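Local coordinates for protein CdiI (Burkholderia pseudomallei 1026a, PDB 4G6V) that binds the tRNase toxin CdiA-CT as its immunity protein and so probably neutralises it in contact-dependent growth inhibition, at residues 6-11 / 90-95; 35-40 / 60-65; 41-46 / 56-61. All blocks are in the same frame, centred on the assembly; numbering follows the deposited sequence.

Contact 1 (6-11 / 90-95)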
ATOM      1  N   PHE B   6       3.575  -2.095   5.768  1.00 22.86           N
ATOM      2  CA  PHE B   6       3.107  -3.344   6.330  1.00 22.42           C
ATOM      3  C   PHE B   6       3.920  -3.626   7.578  1.00 27.76           C
ATOM      4  O   PHE B   6       5.127  -3.772   7.506  1.00 33.43           O
ATOM      5  CB  PHE B   6       3.307  -4.472   5.335  1.00 20.38           C
ATOM      6  CG  PHE B   6       2.204  -4.596   4.362  1.00 26.26           C
ATOM      7  CD1 PHE B   6       1.479  -5.768   4.256  1.00 30.36           C
ATOM      8  CD2 PHE B   6       1.851  -3.525   3.564  1.00 25.13           C
ATOM      9  CE1 PHE B   6       0.417  -5.866   3.348  1.00 30.87           C
ATOM     10  CE2 PHE B   6       0.795  -3.620   2.646  1.00 25.36           C
ATOM     11  CZ  PHE B   6       0.082  -4.788   2.546  1.00 23.79           C
ATOM     12  N   CYS B   7       3.267  -3.704   8.723  1.00 24.80           N
ATOM     13  CA  CYS B   7       3.975  -3.788   9.987  1.00 20.91           C
ATOM     14  C   CYS B   7       3.602  -5.067  10.653  1.00 18.81           C
ATOM     15  O   CYS B   7       2.458  -5.262  11.011  1.00 29.17           O
ATOM     16  CB  CYS B   7       3.574  -2.623  10.890  1.00 20.30           C
ATOM     17  SG  CYS B   7       3.954  -0.999  10.180  1.00 28.53           S
ATOM     18  N   TYR B   8       4.566  -5.948  10.803  1.00 19.33           N
ATOM     19  CA  TYR B   8       4.382  -7.184  11.556  1.00 23.93           C
ATOM     20  C   TYR B   8       4.988  -7.098  12.958  1.00 30.09           C
ATOM     21  O   TYR B   8       6.095  -6.558  13.146  1.00 24.88           O
ATOM     22  CB  TYR B   8       5.015  -8.352  10.813  1.00 26.60           C
ATOM     23  CG  TYR B   8       4.645  -8.410   9.358  1.00 28.20           C
ATOM     24  CD1 TYR B   8       3.819  -9.407   8.886  1.00 22.62           C
ATOM     25  CD2 TYR B   8       5.124  -7.454   8.454  1.00 27.85           C
ATOM     26  CE1 TYR B   8       3.477  -9.471   7.548  1.00 32.14           C
ATOM     27  CE2 TYR B   8       4.799  -7.515   7.113  1.00 24.41           C
ATOM     28  CZ  TYR B   8       3.971  -8.527   6.667  1.00 33.66           C
ATOM     29  OH  TYR B   8       3.626  -8.602   5.339  1.00 30.64           O
ATOM     30  N   LEU B   9       4.261  -7.648  13.931  1.00 30.50           N
ATOM     31  CA  LEU B   9       4.683  -7.618  15.324  1.00 26.81           C
ATOM     32  C   LEU B   9       4.774  -9.008  15.927  1.00 34.73           C
ATOM     33  O   LEU B   9       4.000  -9.903  15.593  1.00 38.80           O
ATOM     34  CB  LEU B   9       3.730  -6.769  16.165  1.00 32.93           C
ATOM     35  CG  LEU B   9       3.637  -5.268  15.893  1.00 36.57           C
ATOM     36  CD1 LEU B   9       2.537  -4.664  16.732  1.00 38.30           C
ATOM     37  CD2 LEU B   9       4.962  -4.567  16.167  1.00 30.24           C
ATOM     38  N   SER B  10       5.720  -9.182  16.839  1.00 39.50           N
ATOM     39  CA  SER B  10       5.874 -10.449  17.521  1.00 31.58           C
ATOM     40  C   SER B  10       4.862 -10.538  18.670  1.00 32.94           C
ATOM     41  O   SER B  10       4.481 -11.631  19.068  1.00 35.21           O
ATOM     42  CB  SER B  10       7.301 -10.609  18.023  1.00 25.87           C
ATOM     43  OG  SER B  10       7.537  -9.742  19.116  1.00 40.02           O
ATOM     44  N   ILE B  11       4.410  -9.387  19.176  1.00 31.61           N
ATOM     45  CA  ILE B  11       3.432  -9.345  20.278  1.00 26.90           C
ATOM     46  C   ILE B  11       1.986  -9.578  19.815  1.00 31.12           C
ATOM     47  O   ILE B  11       1.679  -9.503  18.633  1.00 36.79           O
ATOM     48  CB  ILE B  11       3.521  -8.026  21.094  1.00 21.73           C
ATOM     49  CG1 ILE B  11       3.244  -6.815  20.213  1.00 31.53           C
ATOM     50  CG2 ILE B  11       4.898  -7.870  21.678  1.00 28.90           C
ATOM     51  CD1 ILE B  11       3.164  -5.519  20.976  1.00 32.72           C
ATOM     52  N   ALA B  90       9.609  -7.170  18.881  1.00 48.13           N
ATOM     53  CA  ALA B  90      10.199  -7.009  17.565  1.00 39.63           C
ATOM     54  C   ALA B  90       9.159  -6.530  16.539  1.00 48.93           C
ATOM     55  O   ALA B  90       7.971  -6.909  16.598  1.00 41.39           O
ATOM     56  CB  ALA B  90      10.814  -8.328  17.121  1.00 36.08           C
ATOM     57  N   ILE B  91       9.598  -5.684  15.610  1.00 25.34           N
ATOM     58  CA  ILE B  91       8.719  -5.235  14.533  1.00 36.23           C
ATOM     59  C   ILE B  91       9.427  -5.307  13.194  1.00 28.61           C
ATOM     60  O   ILE B  91      10.567  -4.890  13.071  1.00 29.41           O
ATOM     61  CB  ILE B  91       8.085  -3.810  14.783  1.00 27.82           C
ATOM     62  CG1 ILE B  91       6.998  -3.521  13.755  1.00 29.98           C
ATOM     63  CG2 ILE B  91       9.097  -2.701  14.763  1.00 19.21           C
ATOM     64  CD1 ILE B  91       6.510  -2.084  13.772  1.00 32.15           C
ATOM     65  N   LEU B  92       8.763  -5.876  12.197  1.00 25.97           N
ATOM     66  CA  LEU B  92       9.288  -5.840  10.839  1.00 27.70           C
ATOM     67  C   LEU B  92       8.428  -4.837  10.077  1.00 31.34           C
ATOM     68  O   LEU B  92       7.205  -4.872  10.192  1.00 22.06           O
ATOM     69  CB  LEU B  92       9.214  -7.236  10.216  1.00 24.57           C
ATOM     70  CG  LEU B  92       9.205  -7.372   8.695  1.00 32.03           C
ATOM     71  CD1 LEU B  92      10.544  -6.999   8.156  1.00 28.74           C
ATOM     72  CD2 LEU B  92       8.836  -8.783   8.288  1.00 23.76           C
ATOM     73  N   ILE B  93       9.046  -3.920   9.340  1.00 32.03           N
ATOM     74  CA  ILE B  93       8.271  -2.979   8.515  1.00 32.91           C
ATOM     75  C   ILE B  93       8.617  -3.099   7.036  1.00 29.33           C
ATOM     76  O   ILE B  93       9.728  -2.777   6.633  1.00 31.18           O
ATOM     77  CB  ILE B  93       8.504  -1.504   8.918  1.00 35.64           C
ATOM     78  CG1 ILE B  93       8.132  -1.263  10.382  1.00 35.50           C
ATOM     79  CG2 ILE B  93       7.726  -0.566   7.982  1.00 26.78           C
ATOM     80  CD1 ILE B  93       8.380   0.176  10.833  1.00 39.48           C
ATOM     81  N   LEU B  94       7.668  -3.550   6.232  1.00 22.80           N
ATOM     82  CA  LEU B  94       7.866  -3.608   4.795  1.00 21.05           C
ATOM     83  C   LEU B  94       7.009  -2.556   4.058  1.00 27.50           C
ATOM     84  O   LEU B  94       5.770  -2.600   4.049  1.00 27.45           O
ATOM     85  CB  LEU B  94       7.562  -5.012   4.268  1.00 20.88           C
ATOM     86  CG  LEU B  94       8.285  -6.216   4.867  1.00 23.34           C
ATOM     87  CD1 LEU B  94       7.931  -7.476   4.113  1.00 20.03           C
ATOM     88  CD2 LEU B  94       9.781  -6.025   4.830  1.00 25.90           C
ATOM     89  N   GLN B  95       7.671  -1.596   3.429  1.00 30.98           N
ATOM     90  CA  GLN B  95       6.950  -0.643   2.614  1.00 22.86           C
ATOM     91  C   GLN B  95       6.325  -1.413   1.455  1.00 32.66           C
ATOM     92  O   GLN B  95       7.024  -2.145   0.728  1.00 22.87           O
ATOM     93  CB  GLN B  95       7.883   0.430   2.107  1.00 24.57           C
ATOM     94  CG  GLN B  95       7.160   1.602   1.523  1.00 33.48           C
ATOM     95  CD  GLN B  95       8.015   2.842   1.471  1.00 28.31           C
ATOM     96  OE1 GLN B  95       8.908   3.036   2.302  1.00 24.31           O
ATOM     97  NE2 GLN B  95       7.745   3.696   0.498  1.00 25.03           N
TER

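Contact 2 (35-40 / 60-65)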
ATOM      1  N   PHE B  35      -0.388  10.410   8.255  1.00 40.94           N
ATOM      2  CA  PHE B  35      -0.389   8.954   8.150  1.00 42.05           C
ATOM      3  C   PHE B  35      -1.602   8.367   8.869  1.00 40.48           C
ATOM      4  O   PHE B  35      -1.990   8.844   9.931  1.00 46.98           O
ATOM      5  CB  PHE B  35       0.887   8.384   8.750  1.00 41.78           C
ATOM      6  CG  PHE B  35       2.126   8.773   8.003  1.00 36.80           C
ATOM      7  CD1 PHE B  35       2.713   7.894   7.112  1.00 34.10           C
ATOM      8  CD2 PHE B  35       2.704  10.019   8.195  1.00 46.61           C
ATOM      9  CE1 PHE B  35       3.862   8.233   6.431  1.00 36.56           C
ATOM     10  CE2 PHE B  35       3.857  10.382   7.505  1.00 41.09           C
ATOM     11  CZ  PHE B  35       4.436   9.487   6.622  1.00 38.65           C
ATOM     12  N   LEU B  36      -2.217   7.346   8.292  1.00 34.82           N
ATOM     13  CA  LEU B  36      -3.329   6.696   8.975  1.00 33.80           C
ATOM     14  C   LEU B  36      -2.929   5.297   9.427  1.00 39.34           C
ATOM     15  O   LEU B  36      -2.457   4.485   8.626  1.00 37.19           O
ATOM     16  CB  LEU B  36      -4.591   6.655   8.100  1.00 37.11           C
ATOM     17  CG  LEU B  36      -5.067   8.027   7.601  1.00 52.16           C
ATOM     18  CD1 LEU B  36      -6.360   7.906   6.812  1.00 52.08           C
ATOM     19  CD2 LEU B  36      -5.229   9.035   8.740  1.00 53.27           C
ATOM     20  N   ILE B  37      -3.114   5.029  10.715  1.00 32.32           N
ATOM     21  CA  ILE B  37      -2.795   3.714  11.268  1.00 35.45           C
ATOM     22  C   ILE B  37      -4.053   2.849  11.363  1.00 34.75           C
ATOM     23  O   ILE B  37      -4.996   3.169  12.116  1.00 26.16           O
ATOM     24  CB  ILE B  37      -2.116   3.807  12.668  1.00 25.85           C
ATOM     25  CG1 ILE B  37      -0.887   4.729  12.608  1.00 42.06           C
ATOM     26  CG2 ILE B  37      -1.744   2.421  13.172  1.00 30.96           C
ATOM     27  CD1 ILE B  37      -0.021   4.777  13.902  1.00 25.89           C
ATOM     28  N   SER B  38      -4.064   1.756  10.600  1.00 23.19           N
ATOM     29  CA  SER B  38      -5.168   0.805  10.680  1.00 29.16           C
ATOM     30  C   SER B  38      -5.288   0.180  12.081  1.00 34.75           C
ATOM     31  O   SER B  38      -4.363   0.244  12.901  1.00 33.02           O
ATOM     32  CB  SER B  38      -5.004  -0.303   9.642  1.00 25.96           C
ATOM     33  OG  SER B  38      -4.279  -1.393  10.181  1.00 36.51           O
ATOM     34  N   PRO B  39      -6.447  -0.405  12.372  1.00 33.85           N
ATOM     35  CA  PRO B  39      -6.551  -1.294  13.536  1.00 28.16           C
ATOM     36  C   PRO B  39      -5.567  -2.440  13.397  1.00 36.73           C
ATOM     37  O   PRO B  39      -5.205  -2.794  12.263  1.00 31.25           O
ATOM     38  CB  PRO B  39      -7.987  -1.842  13.439  1.00 28.27           C
ATOM     39  CG  PRO B  39      -8.541  -1.339  12.069  1.00 24.61           C
ATOM     40  CD  PRO B  39      -7.761  -0.104  11.772  1.00 30.77           C
ATOM     41  N   VAL B  40      -5.141  -3.006  14.528  1.00 35.84           N
ATOM     42  CA  VAL B  40      -4.266  -4.167  14.519  1.00 30.55           C
ATOM     43  C   VAL B  40      -5.106  -5.426  14.386  1.00 28.92           C
ATOM     44  O   VAL B  40      -6.167  -5.519  14.985  1.00 38.85           O
ATOM     45  CB  VAL B  40      -3.437  -4.276  15.824  1.00 37.22           C
ATOM     46  CG1 VAL B  40      -2.505  -5.496  15.774  1.00 25.51           C
ATOM     47  CG2 VAL B  40      -2.649  -3.000  16.066  1.00 30.20           C
ATOM     48  N   SER B  60       0.724 -10.396  15.395  1.00 35.13           N
ATOM     49  CA  SER B  60      -0.200  -9.368  14.955  1.00 32.32           C
ATOM     50  C   SER B  60       0.368  -8.576  13.759  1.00 38.87           C
ATOM     51  O   SER B  60       1.557  -8.649  13.428  1.00 35.13           O
ATOM     52  CB  SER B  60      -0.602  -8.458  16.125  1.00 31.36           C
ATOM     53  OG  SER B  60       0.530  -7.853  16.730  1.00 38.42           O
ATOM     54  N   PHE B  61      -0.510  -7.837  13.102  1.00 29.48           N
ATOM     55  CA  PHE B  61      -0.166  -7.089  11.911  1.00 23.23           C
ATOM     56  C   PHE B  61      -1.016  -5.817  11.885  1.00 29.21           C
ATOM     57  O   PHE B  61      -2.175  -5.811  12.316  1.00 24.51           O
ATOM     58  CB  PHE B  61      -0.482  -7.921  10.668  1.00 20.33           C
ATOM     59  CG  PHE B  61      -0.486  -7.127   9.413  1.00 20.85           C
ATOM     60  CD1 PHE B  61       0.640  -7.056   8.624  1.00 22.97           C
ATOM     61  CD2 PHE B  61      -1.612  -6.418   9.028  1.00 24.11           C
ATOM     62  CE1 PHE B  61       0.636  -6.299   7.459  1.00 31.50           C
ATOM     63  CE2 PHE B  61      -1.623  -5.661   7.864  1.00 26.71           C
ATOM     64  CZ  PHE B  61      -0.506  -5.598   7.076  1.00 23.52           C
ATOM     65  N   PHE B  62      -0.449  -4.731  11.400  1.00 23.04           N
ATOM     66  CA  PHE B  62      -1.280  -3.572  11.141  1.00 25.48           C
ATOM     67  C   PHE B  62      -0.669  -2.768  10.000  1.00 30.69           C
ATOM     68  O   PHE B  62       0.485  -2.990   9.607  1.00 25.78           O
ATOM     69  CB  PHE B  62      -1.443  -2.715  12.394  1.00 26.73           C
ATOM     70  CG  PHE B  62      -0.193  -2.020  12.793  1.00 24.56           C
ATOM     71  CD1 PHE B  62       0.190  -0.841  12.156  1.00 28.30           C
ATOM     72  CD2 PHE B  62       0.625  -2.545  13.777  1.00 29.49           C
ATOM     73  CE1 PHE B  62       1.376  -0.189  12.490  1.00 27.85           C
ATOM     74  CE2 PHE B  62       1.822  -1.900  14.118  1.00 33.69           C
ATOM     75  CZ  PHE B  62       2.196  -0.713  13.466  1.00 23.56           C
ATOM     76  N   LEU B  63      -1.446  -1.839   9.466  1.00 29.57           N
ATOM     77  CA  LEU B  63      -1.032  -1.093   8.299  1.00 24.41           C
ATOM     78  C   LEU B  63      -0.902   0.389   8.632  1.00 27.07           C
ATOM     79  O   LEU B  63      -1.645   0.920   9.463  1.00 27.59           O
ATOM     80  CB  LEU B  63      -2.045  -1.323   7.188  1.00 26.63           C
ATOM     81  CG  LEU B  63      -1.604  -1.169   5.736  1.00 38.74           C
ATOM     82  CD1 LEU B  63      -0.493  -2.152   5.432  1.00 30.03           C
ATOM     83  CD2 LEU B  63      -2.799  -1.379   4.789  1.00 28.12           C
ATOM     84  N   VAL B  64       0.077   1.042   8.007  1.00 29.32           N
ATOM     85  CA  VAL B  64       0.231   2.495   8.085  1.00 30.80           C
ATOM     86  C   VAL B  64       0.191   3.079   6.668  1.00 34.64           C
ATOM     87  O   VAL B  64       1.069   2.821   5.857  1.00 38.24           O
ATOM     88  CB  VAL B  64       1.549   2.918   8.780  1.00 20.45           C
ATOM     89  CG1 VAL B  64       1.637   4.432   8.941  1.00 21.64           C
ATOM     90  CG2 VAL B  64       1.651   2.287  10.132  1.00 25.41           C
ATOM     91  N   SER B  65      -0.842   3.857   6.373  1.00 36.69           N
ATOM     92  CA  SER B  65      -1.005   4.435   5.050  1.00 35.93           C
ATOM     93  C   SER B  65      -0.495   5.851   4.989  1.00 37.48           C
ATOM     94  O   SER B  65      -0.668   6.626   5.933  1.00 37.71           O
ATOM     95  CB  SER B  65      -2.468   4.417   4.650  1.00 24.21           C
ATOM     96  OG  SER B  65      -2.876   3.081   4.394  1.00 31.14           O
TER

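Contact 3 (41-46 / 56-61)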
ATOM      1  N   ARG B  41      -4.631  -6.390  13.603  1.00 33.10           N
ATOM      2  CA  ARG B  41      -5.263  -7.698  13.534  1.00 23.52           C
ATOM      3  C   ARG B  41      -4.303  -8.816  13.901  1.00 23.97           C
ATOM      4  O   ARG B  41      -3.108  -8.614  13.990  1.00 28.92           O
ATOM      5  CB  ARG B  41      -5.868  -7.959  12.159  1.00 26.32           C
ATOM      6  CG  ARG B  41      -4.880  -8.219  11.047  1.00 38.12           C
ATOM      7  CD  ARG B  41      -5.656  -8.401   9.773  1.00 37.66           C
ATOM      8  NE  ARG B  41      -6.742  -7.416   9.746  1.00 55.06           N
ATOM      9  CZ  ARG B  41      -7.880  -7.535   9.061  1.00 49.12           C
ATOM     10  NH1 ARG B  41      -8.122  -8.610   8.316  1.00 39.72           N
ATOM     11  NH2 ARG B  41      -8.780  -6.565   9.128  1.00 46.77           N
ATOM     12  N   ASP B  42      -4.850  -9.993  14.163  1.00 32.58           N
ATOM     13  CA  ASP B  42      -4.042 -11.180  14.353  1.00 31.50           C
ATOM     14  C   ASP B  42      -3.523 -11.527  12.977  1.00 28.05           C
ATOM     15  O   ASP B  42      -4.256 -11.459  11.994  1.00 22.65           O
ATOM     16  CB  ASP B  42      -4.867 -12.357  14.908  1.00 25.25           C
ATOM     17  CG  ASP B  42      -5.569 -12.028  16.223  1.00 40.80           C
ATOM     18  OD1 ASP B  42      -4.905 -11.495  17.140  1.00 38.81           O
ATOM     19  OD2 ASP B  42      -6.790 -12.305  16.340  1.00 41.76           O
ATOM     20  N   ALA B  43      -2.252 -11.890  12.906  1.00 25.83           N
ATOM     21  CA  ALA B  43      -1.670 -12.319  11.651  1.00 31.92           C
ATOM     22  C   ALA B  43      -2.210 -13.686  11.269  1.00 26.83           C
ATOM     23  O   ALA B  43      -2.179 -14.596  12.074  1.00 38.80           O
ATOM     24  CB  ALA B  43      -0.160 -12.368  11.771  1.00 32.92           C
ATOM     25  N   ASP B  44      -2.709 -13.829  10.053  1.00 26.96           N
ATOM     26  CA  ASP B  44      -3.058 -15.145   9.532  1.00 28.19           C
ATOM     27  C   ASP B  44      -1.819 -15.855   8.975  1.00 36.17           C
ATOM     28  O   ASP B  44      -0.691 -15.362   9.099  1.00 31.55           O
ATOM     29  CB  ASP B  44      -4.088 -15.002   8.424  1.00 32.69           C
ATOM     30  CG  ASP B  44      -3.523 -14.293   7.210  1.00 43.77           C
ATOM     31  OD1 ASP B  44      -2.360 -13.828   7.304  1.00 46.29           O
ATOM     32  OD2 ASP B  44      -4.222 -14.201   6.169  1.00 35.70           O
ATOM     33  N   PHE B  45      -2.034 -17.000   8.331  1.00 35.61           N
ATOM     34  CA  PHE B  45      -0.923 -17.827   7.864  1.00 38.30           C
ATOM     35  C   PHE B  45      -0.057 -17.125   6.814  1.00 40.08           C
ATOM     36  O   PHE B  45       1.151 -17.303   6.793  1.00 32.12           O
ATOM     37  CB  PHE B  45      -1.415 -19.178   7.315  1.00 28.83           C
ATOM     38  CG  PHE B  45      -0.338 -19.973   6.641  1.00 46.26           C
ATOM     39  CD1 PHE B  45       0.442 -20.867   7.361  1.00 56.78           C
ATOM     40  CD2 PHE B  45      -0.067 -19.794   5.295  1.00 45.82           C
ATOM     41  CE1 PHE B  45       1.466 -21.580   6.740  1.00 62.51           C
ATOM     42  CE2 PHE B  45       0.946 -20.501   4.669  1.00 47.99           C
ATOM     43  CZ  PHE B  45       1.714 -21.393   5.390  1.00 58.49           C
ATOM     44  N   SER B  46      -0.694 -16.347   5.940  1.00 38.50           N
ATOM     45  CA  SER B  46      -0.005 -15.681   4.841  1.00 37.24           C
ATOM     46  C   SER B  46       0.929 -14.615   5.357  1.00 35.65           C
ATOM     47  O   SER B  46       2.080 -14.580   4.953  1.00 40.30           O
ATOM     48  CB  SER B  46      -0.999 -15.061   3.855  1.00 32.28           C
ATOM     49  OG  SER B  46      -1.433 -16.012   2.894  1.00 32.33           O
ATOM     50  N   LEU B  56      11.192 -12.848  11.396  1.00 38.74           N
ATOM     51  CA  LEU B  56      10.251 -12.580  12.485  1.00 24.58           C
ATOM     52  C   LEU B  56       9.075 -13.535  12.532  1.00 30.24           C
ATOM     53  O   LEU B  56       8.464 -13.840  11.508  1.00 39.95           O
ATOM     54  CB  LEU B  56       9.735 -11.142  12.391  1.00 25.23           C
ATOM     55  CG  LEU B  56       8.734 -10.657  13.434  1.00 24.59           C
ATOM     56  CD1 LEU B  56       9.457  -9.991  14.564  1.00 25.35           C
ATOM     57  CD2 LEU B  56       7.821  -9.673  12.811  1.00 29.67           C
ATOM     58  N   VAL B  57       8.778 -14.003  13.741  1.00 36.00           N
ATOM     59  CA  VAL B  57       7.552 -14.736  14.069  1.00 37.73           C
ATOM     60  C   VAL B  57       6.428 -13.743  14.431  1.00 28.00           C
ATOM     61  O   VAL B  57       6.392 -13.197  15.534  1.00 33.46           O
ATOM     62  CB  VAL B  57       7.804 -15.699  15.271  1.00 44.60           C
ATOM     63  CG1 VAL B  57       6.598 -16.609  15.520  1.00 32.85           C
ATOM     64  CG2 VAL B  57       9.060 -16.520  15.039  1.00 32.62           C
ATOM     65  N   ALA B  58       5.520 -13.495  13.500  1.00 31.17           N
ATOM     66  CA  ALA B  58       4.484 -12.476  13.711  1.00 32.17           C
ATOM     67  C   ALA B  58       3.230 -13.049  14.367  1.00 38.91           C
ATOM     68  O   ALA B  58       2.767 -14.132  14.000  1.00 41.44           O
ATOM     69  CB  ALA B  58       4.125 -11.776  12.386  1.00 32.24           C
ATOM     70  N   GLU B  59       2.696 -12.321  15.345  1.00 40.67           N
ATOM     71  CA  GLU B  59       1.398 -12.654  15.939  1.00 40.03           C
ATOM     72  C   GLU B  59       0.334 -11.659  15.513  1.00 39.90           C
ATOM     73  O   GLU B  59      -0.816 -12.029  15.291  1.00 44.91           O
ATOM     74  CB  GLU B  59       1.467 -12.689  17.460  1.00 30.27           C
ATOM     75  CG  GLU B  59       2.368 -13.795  17.987  1.00 47.54           C
ATOM     76  CD  GLU B  59       1.975 -15.184  17.476  1.00 59.69           C
ATOM     77  OE1 GLU B  59       0.771 -15.418  17.208  1.00 56.96           O
ATOM     78  OE2 GLU B  59       2.878 -16.047  17.352  1.00 58.94           O
ATOM     79  N   SER B  60       0.724 -10.396  15.395  1.00 35.13           N
ATOM     80  CA  SER B  60      -0.200  -9.368  14.955  1.00 32.32           C
ATOM     81  C   SER B  60       0.368  -8.576  13.759  1.00 38.87           C
ATOM     82  O   SER B  60       1.557  -8.649  13.428  1.00 35.13           O
ATOM     83  CB  SER B  60      -0.602  -8.458  16.125  1.00 31.36           C
ATOM     84  OG  SER B  60       0.530  -7.853  16.730  1.00 38.42           O
ATOM     85  N   PHE B  61      -0.510  -7.837  13.102  1.00 29.48           N
ATOM     86  CA  PHE B  61      -0.166  -7.089  11.911  1.00 23.23           C
ATOM     87  C   PHE B  61      -1.016  -5.817  11.885  1.00 29.21           C
ATOM     88  O   PHE B  61      -2.175  -5.811  12.316  1.00 24.51           O
ATOM     89  CB  PHE B  61      -0.482  -7.921  10.668  1.00 20.33           C
ATOM     90  CG  PHE B  61      -0.486  -7.127   9.413  1.00 20.85           C
ATOM     91  CD1 PHE B  61       0.640  -7.056   8.624  1.00 22.97           C
ATOM     92  CD2 PHE B  61      -1.612  -6.418   9.028  1.00 24.11           C
ATOM     93  CE1 PHE B  61       0.636  -6.299   7.459  1.00 31.50           C
ATOM     94  CE2 PHE B  61      -1.623  -5.661   7.864  1.00 26.71           C
ATOM     95  CZ  PHE B  61      -0.506  -5.598   7.076  1.00 23.52           C
TER
HETATM   96  O   HOH W   1      -2.530 -11.339  17.937  1.00 27.51           O

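Contact 1 (6-11 / 90-95)
Tyr-8 and Leu-92 run alongside each other in the same direction because the tyrosine CG is anti to its own carbonyl carbon (chi1 -48°) while the leucine CG is anti to its backbone N (chi1 158°). The ring then lies along the leucine, with Tyr-8 CD2 resting 3.9 Å from Leu-92 CD2, and Leu-92 O meets the tyrosine at the ring edge, in its plane. Farther along the same face, Phe-6 CB touches Leu-94 CB at 4.4 Å. Leu-94 also reaches Tyr-8 with its CD1 methyl, which approaches CE2 of the ring. On the other face Leu-9 and Ile-91 are again neighbours with a common direction, Leu-9 CD2 lying against CG1 of the isoleucine. Ile-91 CD1 continues to Cys-7 CB at 4.1 Å, and Cys-7 SG in turn meets Ile-93 CG1.

These layers hang on a regular antiparallel ladder, an example of the middle strand of a sheet joined to its neighbour across long sequence separation. Phe-6 and Leu-94 exchange two backbone hydrogen bonds, as do Tyr-8 and Leu-92, where Tyr-8 N to Leu-92 O measures 2.9 Å. The ladder ends at Ser-10 N, 3.2 Å from Ala-90 O, and Ala-90 N adds a weak bond to Ser-10 OG.

Helix 75-84 packs on the face of Cys-7, Ile-91 and Ile-93, whereas helix 45-53 reaches Tyr-8 and Leu-94 on the opposite face. The Tyr-8 ring also meets Phe-61 of the next strand edge-to-face. Alternate residues bond across this pair, while Cys-7 and Leu-9 turn their backbone polar groups to strand 60-66. With hydrocarbon on both faces, the contact is largely apolar, and polar side-chain chemistry across it is confined to the Ser-10 end.

Contact 2 (35-40 / 60-65)
Ser-38 OG is held from two directions: it accepts a hydrogen bond from Leu-63 N at 3.0 Å and donates one to Pro-39 O at 2.7 Å. The bond from Leu-63 is fairly straight, with an angle of 164° at the hydrogen. Alongside it, Ser-38 N donates to Leu-63 O at 2.8 Å, so the backbone of Leu-63 is bound at both its N and O by one serine, once through main chain and once through side chain.

Before this point the strands pair regularly, Leu-36 and Ser-65 exchanging two antiparallel hydrogen bonds. Beyond it strand 35-42 is interrupted, and the hydroxyl takes the carbonyl's part in the ladder. Phe-62 lies on the sheet face of Ile-37 and Val-64, toward helix 13-26. Its CG stands between the backbone N and carbonyl carbon (chi1 70°), which sets the ring between two branched side chains: CD1 meets Ile-37 CG2 at 3.9 Å, and CD2 meets Val-40 CG2 at 4.0 Å. Val-64 CG2 approaches the ring edge in plane, and Val-64 CG1 touches Phe-35 CB.

Leu-20 of helix 13-26 packs on Ile-37, Val-40 and Phe-62. Ser-124 of the toxin chain packs against Ser-38. The chemistry implies an edge strand in which a serine stands in for the lost acceptor, while Glu-17 and Arg-24 bind Val-40 N and Ile-37 O and may polarise those groups.

Contact 3 (41-46 / 56-61)
Arg-41 pairs with Phe-61 through two backbone hydrogen bonds, and the one from Arg-41 N to Phe-61 O, 2.8 Å long, runs nearly along the C=O axis. The arginine side chain leaves on the same face as the phenylalanine. With chi1 at 72°, its CG stands between the backbone N and the carbonyl carbon, and from there the methylene approaches Phe-61 CD2 at 4.2 Å. Ser-124 of the toxin chain packs on both residues.

Asp-42 lies opposite Ser-60, but their side chains diverge. The Asp-42 side chain sets off away from segment 56-61, yet its OD1 is linked back by a water that donates to both Asp-42 OD1 and Glu-59 O, bridging the segments. On the side of strand 60-66 turned to strand 4-9, Glu-59 and Ser-60 both face Leu-9, a classic beta bulge. Glu-59 O serves two donors, the water and Ala-43 N at 2.8 Å, the amide standing 44° out of the carbonyl plane.

Ala-43 also turns its methyl toward the bulge, with CB 3.6 Å from Glu-59 O and 4.4 Å from Ala-58 CB. Lys-48 of the following helix touches the same alanine. Asp-44 then occupies the N-cap of helix 45-53, its OD1 accepting from Leu-47 N, and Ser-46 in the first turn packs on Thr-116 of the toxin chain.

Contact 1 lies closest to the centre of the chain and contact 2 is also buried, whereas contact 3 is partly exposed at the sheet's end. Contacts 2 and 3 join the same two strands, sharing Ser-60 and Phe-61, and both nest within the chain loop closed by contact 1. Strands 4-9 and 60-66 are neighbours, so Leu-9 N to Ser-60 O (2.9 Å) and Leu-9 O to Glu-59 N (2.8 Å) stitch contact 1 to the others. Chemistry follows place: regular pairing and hydrocarbon in 6-11/90-95, an interrupted edge strand where a serine hydroxyl replaces a backbone acceptor in 35-40/60-65, and short strand pairing with a water bridge in 41-46/56-61, a helix beginning just beyond.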